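Local coordinates for protein phenylacetate-coenzyme A ligase (Bacteroides vulgatus, PDB 3LAX) that belongs to the AMP-binding enzyme family, the crystallised fragment being its small C-terminal alpha/beta domain, at residues Lys27-Asp32 / Val48-Ser53; Ile35-Ala40 / Val100-Leu105. One frame throughout, in Å; residues are numbered along the deposited sequence.

Interaction 1 of 2, residues Lys27-Asp32 / Val48-Ser53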
ATOM      1  N   LYS A  27     -10.478  -0.772  10.598  1.00 20.98           N
ATOM      2  CA  LYS A  27     -10.348  -1.610  11.780  0.50 21.09           C
ATOM      3  C   LYS A  27      -9.808  -2.982  11.400  1.00 21.03           C
ATOM      4  O   LYS A  27      -9.169  -3.641  12.209  1.00 22.48           O
ATOM      5  CB  LYS A  27     -11.691  -1.742  12.505  0.50 23.79           C
ATOM      6  CG  LYS A  27     -12.799  -2.357  11.671  0.50 26.71           C
ATOM      7  CD  LYS A  27     -14.145  -2.243  12.375  0.50 29.26           C
ATOM      8  CE  LYS A  27     -14.166  -3.002  13.705  0.50 31.58           C
ATOM      9  NZ  LYS A  27     -13.506  -2.268  14.829  0.50 31.95           N
ATOM     10  N   GLU A  28     -10.037  -3.384  10.154  1.00 18.47           N
ATOM     11  CA  GLU A  28      -9.614  -4.697   9.688  1.00 18.16           C
ATOM     12  C   GLU A  28      -8.115  -4.785   9.456  1.00 16.13           C
ATOM     13  O   GLU A  28      -7.601  -5.872   9.227  1.00 16.75           O
ATOM     14  CB  GLU A  28     -10.314  -5.047   8.373  1.00 20.17           C
ATOM     15  CG  GLU A  28     -11.833  -5.074   8.458  1.00 23.97           C
ATOM     16  CD  GLU A  28     -12.502  -3.747   8.074  1.00 27.77           C
ATOM     17  OE1 GLU A  28     -11.859  -2.663   8.144  1.00 25.32           O
ATOM     18  OE2 GLU A  28     -13.694  -3.811   7.703  1.00 30.64           O
ATOM     19  N   LEU A  29      -7.427  -3.644   9.461  1.00 15.31           N
ATOM     20  CA  LEU A  29      -6.006  -3.612   9.123  1.00 14.05           C
ATOM     21  C   LEU A  29      -5.121  -3.308  10.325  1.00 14.59           C
ATOM     22  O   LEU A  29      -5.528  -2.608  11.253  1.00 18.35           O
ATOM     23  CB  LEU A  29      -5.731  -2.551   8.046  1.00 14.86           C
ATOM     24  CG  LEU A  29      -6.494  -2.669   6.729  1.00 15.78           C
ATOM     25  CD1 LEU A  29      -6.115  -1.492   5.800  1.00 16.87           C
ATOM     26  CD2 LEU A  29      -6.223  -4.005   6.045  1.00 16.65           C
ATOM     27  N   GLY A  30      -3.890  -3.813  10.295  1.00 15.95           N
ATOM     28  CA  GLY A  30      -2.871  -3.373  11.239  1.00 17.13           C
ATOM     29  C   GLY A  30      -2.246  -2.072  10.748  1.00 17.93           C
ATOM     30  O   GLY A  30      -2.596  -1.578   9.677  1.00 21.12           O
ATOM     31  N   SER A  31      -1.305  -1.532  11.508  1.00 14.98           N
ATOM     32  CA  SER A  31      -0.687  -0.257  11.142  1.00 15.24           C
ATOM     33  C   SER A  31       0.505  -0.418  10.209  1.00 15.39           C
ATOM     34  O   SER A  31       1.012   0.563   9.686  1.00 19.52           O
ATOM     35  CB  SER A  31      -0.213   0.472  12.394  1.00 16.17           C
ATOM     36  OG  SER A  31       0.887  -0.210  12.961  1.00 18.29           O
ATOM     37  N   ASP A  32       0.966  -1.645  10.003  1.00 15.34           N
ATOM     38  CA  ASP A  32       2.128  -1.856   9.158  1.00 16.22           C
ATOM     39  C   ASP A  32       1.778  -2.127   7.715  1.00 15.08           C
ATOM     40  O   ASP A  32       0.920  -2.958   7.410  1.00 17.50           O
ATOM     41  CB  ASP A  32       3.009  -2.969   9.721  1.00 18.48           C
ATOM     42  CG  ASP A  32       3.580  -2.597  11.060  1.00 19.15           C
ATOM     43  OD1 ASP A  32       4.459  -1.704  11.084  1.00 21.38           O
ATOM     44  OD2 ASP A  32       3.119  -3.148  12.084  1.00 20.91           O
ATOM     45  N   VAL A  48       0.772  -1.946  -2.785  1.00 13.54           N
ATOM     46  CA  VAL A  48       0.628  -1.590  -1.392  1.00 13.56           C
ATOM     47  C   VAL A  48       0.234  -2.853  -0.625  1.00 12.92           C
ATOM     48  O   VAL A  48      -0.893  -3.331  -0.743  1.00 14.72           O
ATOM     49  CB  VAL A  48      -0.418  -0.469  -1.184  1.00 13.13           C
ATOM     50  CG1 VAL A  48      -0.578  -0.153   0.301  1.00 16.11           C
ATOM     51  CG2 VAL A  48      -0.022   0.791  -1.975  1.00 14.29           C
ATOM     52  N   GLU A  49       1.184  -3.385   0.131  1.00 13.80           N
ATOM     53  CA  GLU A  49       0.916  -4.506   1.031  1.00 13.91           C
ATOM     54  C   GLU A  49       0.548  -3.938   2.392  1.00 14.82           C
ATOM     55  O   GLU A  49       1.172  -2.994   2.878  1.00 15.37           O
ATOM     56  CB  GLU A  49       2.154  -5.379   1.188  1.00 15.43           C
ATOM     57  CG  GLU A  49       2.471  -6.229  -0.023  1.00 17.08           C
ATOM     58  CD  GLU A  49       3.788  -6.960   0.112  1.00 19.86           C
ATOM     59  OE1 GLU A  49       4.840  -6.294   0.221  1.00 20.75           O
ATOM     60  OE2 GLU A  49       3.773  -8.208   0.119  1.00 23.78           O
ATOM     61  N   VAL A  50      -0.475  -4.499   3.017  1.00 14.60           N
ATOM     62  CA  VAL A  50      -0.831  -4.075   4.361  0.50 15.53           C
ATOM     63  C   VAL A  50      -1.244  -5.281   5.179  1.00 14.32           C
ATOM     64  O   VAL A  50      -1.935  -6.182   4.692  1.00 14.82           O
ATOM     65  CB  VAL A  50      -1.924  -2.968   4.382  0.50 16.45           C
ATOM     66  CG1 VAL A  50      -3.151  -3.395   3.600  0.50 14.08           C
ATOM     67  CG2 VAL A  50      -2.287  -2.592   5.817  0.50 16.55           C
ATOM     68  N   GLU A  51      -0.778  -5.305   6.419  1.00 14.75           N
ATOM     69  CA  GLU A  51      -1.108  -6.404   7.313  1.00 14.35           C
ATOM     70  C   GLU A  51      -2.552  -6.336   7.757  1.00 14.32           C
ATOM     71  O   GLU A  51      -3.084  -5.262   8.076  1.00 15.41           O
ATOM     72  CB  GLU A  51      -0.208  -6.387   8.544  1.00 15.62           C
ATOM     73  CG  GLU A  51       1.214  -6.722   8.238  1.00 15.56           C
ATOM     74  CD  GLU A  51       2.051  -6.948   9.487  1.00 17.95           C
ATOM     75  OE1 GLU A  51       1.501  -6.897  10.607  1.00 20.71           O
ATOM     76  OE2 GLU A  51       3.272  -7.171   9.344  1.00 20.21           O
ATOM     77  N   LEU A  52      -3.175  -7.506   7.819  1.00 14.66           N
ATOM     78  CA  LEU A  52      -4.478  -7.622   8.432  1.00 15.31           C
ATOM     79  C   LEU A  52      -4.349  -7.494   9.938  1.00 15.68           C
ATOM     80  O   LEU A  52      -3.310  -7.842  10.525  1.00 17.46           O
ATOM     81  CB  LEU A  52      -5.086  -8.977   8.095  1.00 16.37           C
ATOM     82  CG  LEU A  52      -5.442  -9.169   6.623  1.00 17.22           C
ATOM     83  CD1 LEU A  52      -5.703 -10.647   6.347  1.00 18.78           C
ATOM     84  CD2 LEU A  52      -6.654  -8.321   6.248  1.00 17.15           C
ATOM     85  N   SER A  53      -5.405  -6.994  10.566  1.00 16.39           N
ATOM     86  CA  SER A  53      -5.499  -7.024  12.013  1.00 16.65           C
ATOM     87  C   SER A  53      -5.616  -8.479  12.472  1.00 17.03           C
ATOM     88  O   SER A  53      -6.188  -9.310  11.764  1.00 18.65           O
ATOM     89  CB  SER A  53      -6.748  -6.275  12.465  1.00 17.60           C
ATOM     90  OG  SER A  53      -6.959  -6.490  13.846  1.00 18.48           O
TER
HETATM   91  O   HOH W   1      -8.272  -4.358  14.553  1.00 29.82           O
HETATM   92  O   HOH W   2       0.579  -4.304  11.733  1.00 21.98           O
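Val50 is the first residue of Val48-Ser53 to meet the other segment, its two methyls packing against Leu29, whose side chain crosses it at about a right angle. In one of the two conformers of Val50, CG1 lies 4.0 Å from Leu29 CD2, while CG2 reaches toward the carbonyl oxygen of Asp32. Leu86 of strand 83-87 touches both side chains, and Ile70 of helix 60-78 and Leu23 of helix 16-24 close over Leu29.

Glu51 bonds through its backbone in both directions. Its N gives an almost straight bond to Asp32 O (3.1 Å, 177° at the hydrogen), and its O accepts from Gly30 N at 2.8 Å. Its side chain, extended beyond CG, passes Asp32, and one water donates to both Glu51 OE1 and Asp32 OD2. Glu51 OE1 and Asp32 OD2 are 4.3 Å apart, a closeness probably eased by the salt bridges of Glu51 to Lys94 and Asp32 to Arg101.

Leu52 pairs with Leu29 in an antiparallel non-hydrogen-bonded bridge (CA to CA 4.3 Å), their side chains diverging. Finally, Ser53 N donates to Glu28 O at 2.8 Å, and a water links Ser53 OG, which also bonds to Leu55 N, to Lys27 O. The contact thus extends the beta-hairpin of strands 32-40 and 43-52: the far end of 43-52 pairs antiparallel with the short strand 29-30, before the chain turns its corner at Ser31.

Interaction 2 of 2, residues Ile35-Ala40 / Val100-Leu105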
ATOM      1  N   ILE A  35       4.929  -0.047   0.726  1.00 15.24           N
ATOM      2  CA  ILE A  35       4.666   0.370  -0.633  1.00 14.77           C
ATOM      3  C   ILE A  35       5.874  -0.047  -1.460  1.00 14.90           C
ATOM      4  O   ILE A  35       6.993   0.378  -1.176  1.00 16.14           O
ATOM      5  CB  ILE A  35       4.523   1.906  -0.711  1.00 14.78           C
ATOM      6  CG1 ILE A  35       3.372   2.404   0.179  1.00 15.68           C
ATOM      7  CG2 ILE A  35       4.334   2.360  -2.139  1.00 16.43           C
ATOM      8  CD1 ILE A  35       3.436   3.917   0.470  1.00 17.55           C
ATOM      9  N   THR A  36       5.668  -0.897  -2.458  1.00 15.57           N
ATOM     10  CA  THR A  36       6.777  -1.329  -3.305  1.00 16.32           C
ATOM     11  C   THR A  36       6.611  -0.770  -4.710  1.00 16.48           C
ATOM     12  O   THR A  36       5.558  -0.935  -5.328  1.00 17.76           O
ATOM     13  CB  THR A  36       6.903  -2.872  -3.384  1.00 17.39           C
ATOM     14  OG1 THR A  36       7.131  -3.401  -2.073  1.00 20.49           O
ATOM     15  CG2 THR A  36       8.081  -3.264  -4.290  1.00 18.98           C
ATOM     16  N   LEU A  37       7.645  -0.087  -5.200  1.00 17.05           N
ATOM     17  CA  LEU A  37       7.633   0.474  -6.545  1.00 18.44           C
ATOM     18  C   LEU A  37       8.571  -0.357  -7.398  1.00 22.15           C
ATOM     19  O   LEU A  37       9.717  -0.600  -7.019  1.00 22.91           O
ATOM     20  CB  LEU A  37       8.114   1.934  -6.534  1.00 19.62           C
ATOM     21  CG  LEU A  37       7.335   2.856  -5.584  1.00 20.37           C
ATOM     22  CD1 LEU A  37       7.993   4.228  -5.446  1.00 23.63           C
ATOM     23  CD2 LEU A  37       5.878   3.002  -6.020  1.00 23.98           C
ATOM     24  N   GLU A  38       8.098  -0.805  -8.549  1.00 25.36           N
ATOM     25  CA  GLU A  38       8.986  -1.535  -9.435  1.00 30.40           C
ATOM     26  C   GLU A  38       8.670  -1.284 -10.891  1.00 33.04           C
ATOM     27  O   GLU A  38       7.642  -0.702 -11.226  1.00 32.96           O
ATOM     28  CB  GLU A  38       8.982  -3.031  -9.112  1.00 36.71           C
ATOM     29  CG  GLU A  38       7.612  -3.639  -8.957  1.00 39.75           C
ATOM     30  CD  GLU A  38       7.649  -4.930  -8.159  1.00 42.67           C
ATOM     31  OE1 GLU A  38       8.569  -5.751  -8.387  1.00 43.56           O
ATOM     32  OE2 GLU A  38       6.761  -5.117  -7.299  1.00 43.06           O
ATOM     33  N   THR A  39       9.589  -1.699 -11.752  1.00 35.11           N
ATOM     34  CA  THR A  39       9.398  -1.569 -13.179  1.00 37.63           C
ATOM     35  C   THR A  39       9.007  -2.932 -13.734  1.00 42.65           C
ATOM     36  O   THR A  39       9.812  -3.859 -13.746  1.00 42.95           O
ATOM     37  CB  THR A  39      10.673  -1.044 -13.852  1.00 35.26           C
ATOM     38  OG1 THR A  39      11.074   0.172 -13.206  1.00 32.21           O
ATOM     39  CG2 THR A  39      10.431  -0.780 -15.337  1.00 36.52           C
ATOM     40  N   ALA A  40       7.752  -3.051 -14.154  1.00 48.10           N
ATOM     41  CA  ALA A  40       7.236  -4.286 -14.735  1.00 52.19           C
ATOM     42  C   ALA A  40       7.266  -4.178 -16.249  1.00 54.92           C
ATOM     43  O   ALA A  40       6.490  -3.423 -16.839  1.00 55.49           O
ATOM     44  CB  ALA A  40       5.817  -4.549 -14.251  1.00 52.64           C
ATOM     45  N   VAL A 100      11.012   1.808   7.363  1.00 40.89           N
ATOM     46  CA  VAL A 100      11.054   1.813   5.901  1.00 35.70           C
ATOM     47  C   VAL A 100       9.670   1.459   5.344  1.00 29.38           C
ATOM     48  O   VAL A 100       9.276   0.289   5.337  1.00 30.18           O
ATOM     49  CB  VAL A 100      12.102   0.806   5.380  1.00 37.92           C
ATOM     50  CG1 VAL A 100      12.064   0.715   3.862  1.00 38.86           C
ATOM     51  CG2 VAL A 100      13.495   1.193   5.865  1.00 39.59           C
ATOM     52  N   ARG A 101       8.931   2.471   4.892  1.00 22.30           N
ATOM     53  CA  ARG A 101       7.556   2.273   4.425  1.00 18.80           C
ATOM     54  C   ARG A 101       7.476   2.149   2.918  1.00 16.90           C
ATOM     55  O   ARG A 101       6.471   1.699   2.384  1.00 18.31           O
ATOM     56  CB  ARG A 101       6.647   3.408   4.884  1.00 19.75           C
ATOM     57  CG  ARG A 101       6.472   3.487   6.376  1.00 21.49           C
ATOM     58  CD  ARG A 101       5.881   2.199   6.942  1.00 22.08           C
ATOM     59  NE  ARG A 101       5.283   2.461   8.241  1.00 24.13           N
ATOM     60  CZ  ARG A 101       4.944   1.522   9.119  1.00 25.17           C
ATOM     61  NH1 ARG A 101       5.157   0.242   8.838  1.00 26.17           N
ATOM     62  NH2 ARG A 101       4.390   1.863  10.277  1.00 25.35           N
ATOM     63  N   VAL A 102       8.534   2.572   2.236  1.00 17.07           N
ATOM     64  CA  VAL A 102       8.580   2.505   0.791  1.00 17.27           C
ATOM     65  C   VAL A 102       9.828   1.756   0.358  1.00 18.93           C
ATOM     66  O   VAL A 102      10.936   2.093   0.789  1.00 23.47           O
ATOM     67  CB  VAL A 102       8.609   3.920   0.170  1.00 18.13           C
ATOM     68  CG1 VAL A 102       8.601   3.837  -1.348  1.00 19.26           C
ATOM     69  CG2 VAL A 102       7.439   4.727   0.673  1.00 18.92           C
ATOM     70  N   LYS A 103       9.639   0.737  -0.477  1.00 18.50           N
ATOM     71  CA  LYS A 103      10.736   0.018  -1.113  1.00 19.74           C
ATOM     72  C   LYS A 103      10.685   0.307  -2.614  1.00 20.54           C
ATOM     73  O   LYS A 103       9.776  -0.134  -3.314  1.00 21.47           O
ATOM     74  CB  LYS A 103      10.636  -1.484  -0.832  1.00 24.19           C
ATOM     75  CG  LYS A 103      11.687  -2.309  -1.556  1.00 28.04           C
ATOM     76  CD  LYS A 103      11.989  -3.607  -0.837  1.00 33.69           C
ATOM     77  CE  LYS A 103      10.727  -4.381  -0.539  1.00 35.31           C
ATOM     78  NZ  LYS A 103      11.016  -5.785  -0.105  1.00 36.01           N
ATOM     79  N   ASP A 104      11.659   1.073  -3.099  1.00 19.98           N
ATOM     80  CA  ASP A 104      11.671   1.498  -4.493  1.00 21.66           C
ATOM     81  C   ASP A 104      12.760   0.743  -5.243  1.00 22.92           C
ATOM     82  O   ASP A 104      13.952   1.025  -5.093  1.00 24.68           O
ATOM     83  CB  ASP A 104      11.891   3.011  -4.597  1.00 21.14           C
ATOM     84  CG  ASP A 104      11.614   3.554  -5.986  1.00 21.30           C
ATOM     85  OD1 ASP A 104      11.571   2.766  -6.958  1.00 20.92           O
ATOM     86  OD2 ASP A 104      11.435   4.787  -6.108  1.00 25.10           O
ATOM     87  N   LEU A 105      12.332  -0.213  -6.060  1.00 22.33           N
ATOM     88  CA  LEU A 105      13.242  -1.105  -6.747  1.00 24.59           C
ATOM     89  C   LEU A 105      13.450  -0.671  -8.183  1.00 24.84           C
ATOM     90  O   LEU A 105      14.057  -1.383  -8.973  1.00 29.61           O
ATOM     91  CB  LEU A 105      12.679  -2.521  -6.707  1.00 26.82           C
ATOM     92  CG  LEU A 105      12.454  -3.061  -5.292  1.00 29.88           C
ATOM     93  CD1 LEU A 105      11.903  -4.481  -5.325  1.00 30.71           C
ATOM     94  CD2 LEU A 105      13.756  -3.011  -4.504  1.00 31.76           C
TER
HETATM   95  O   HOH W   3      12.100  -2.824 -10.702  1.00 42.73           O
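Leu37 meets Asp104 and Ile35 meets Val102 on one face of a parallel strand pair, in which strand 102-104 forms an edge of the mixed four-stranded sheet beside strand 32-40. Leu37 has the most surface buried here. Its CD1 lies 3.5 Å from Asp104 OD2 and also touches Val102 CG1, while its CB rests against Asp104 OD1. The carboxylate therefore lies alongside an aliphatic side chain, with the salt bridge from Asp104 OD2 to Arg106 supplying a charged partner beyond the pair. Leu37 N donates to Lys103 O, and Leu37 O accepts from Leu105 N, so the residue is gripped through both backbone polar groups.

Ile35 makes the equivalent pair of bonds two residues earlier: its N donates to Arg101 O at 2.9 Å, its O accepts from Lys103 N at 2.8 Å. With chi1 at -60°, CG1 stands beside the backbone N and carries CD1 to within 4.1 Å of Val102 CG2. Pro16, at the start of helix 16-24, touches both Ile35 and Val102, and Met46 of strand 43-52 packs against both Ile35 and Leu37.

Leu105, just past the strand, comes next in buried area and brings CD1 to Thr36 CG2. On the other face Thr36 and Lys103 point the same way, side by side. Past the last direct bond a water bridges the two segments, accepting from Thr39 N at 2.9 Å and donating to Leu105 O at 3.0 Å.

Strand 32-40 connects the two contacts, which lie about 17 Å apart between centres, on opposite sides of the chain's centre. Interaction 1 is antiparallel and local, joining pieces of chain separated by a single hairpin; interaction 2 is parallel and brings the C-terminal strand back across some sixty residues. Both are partly buried, cover similar areas and have apolar side chains against helix 16-24. Backbone bonds hold both, three in interaction 1 and four in interaction 2. Interaction 1 adds two bridging waters and two neighbouring acidic side chains, each with a basic partner; interaction 2 has one water and a carboxylate lying against leucine. They meet where Arg101 NH1 forms a salt bridge with Asp32 OD1 at 3.1 Å.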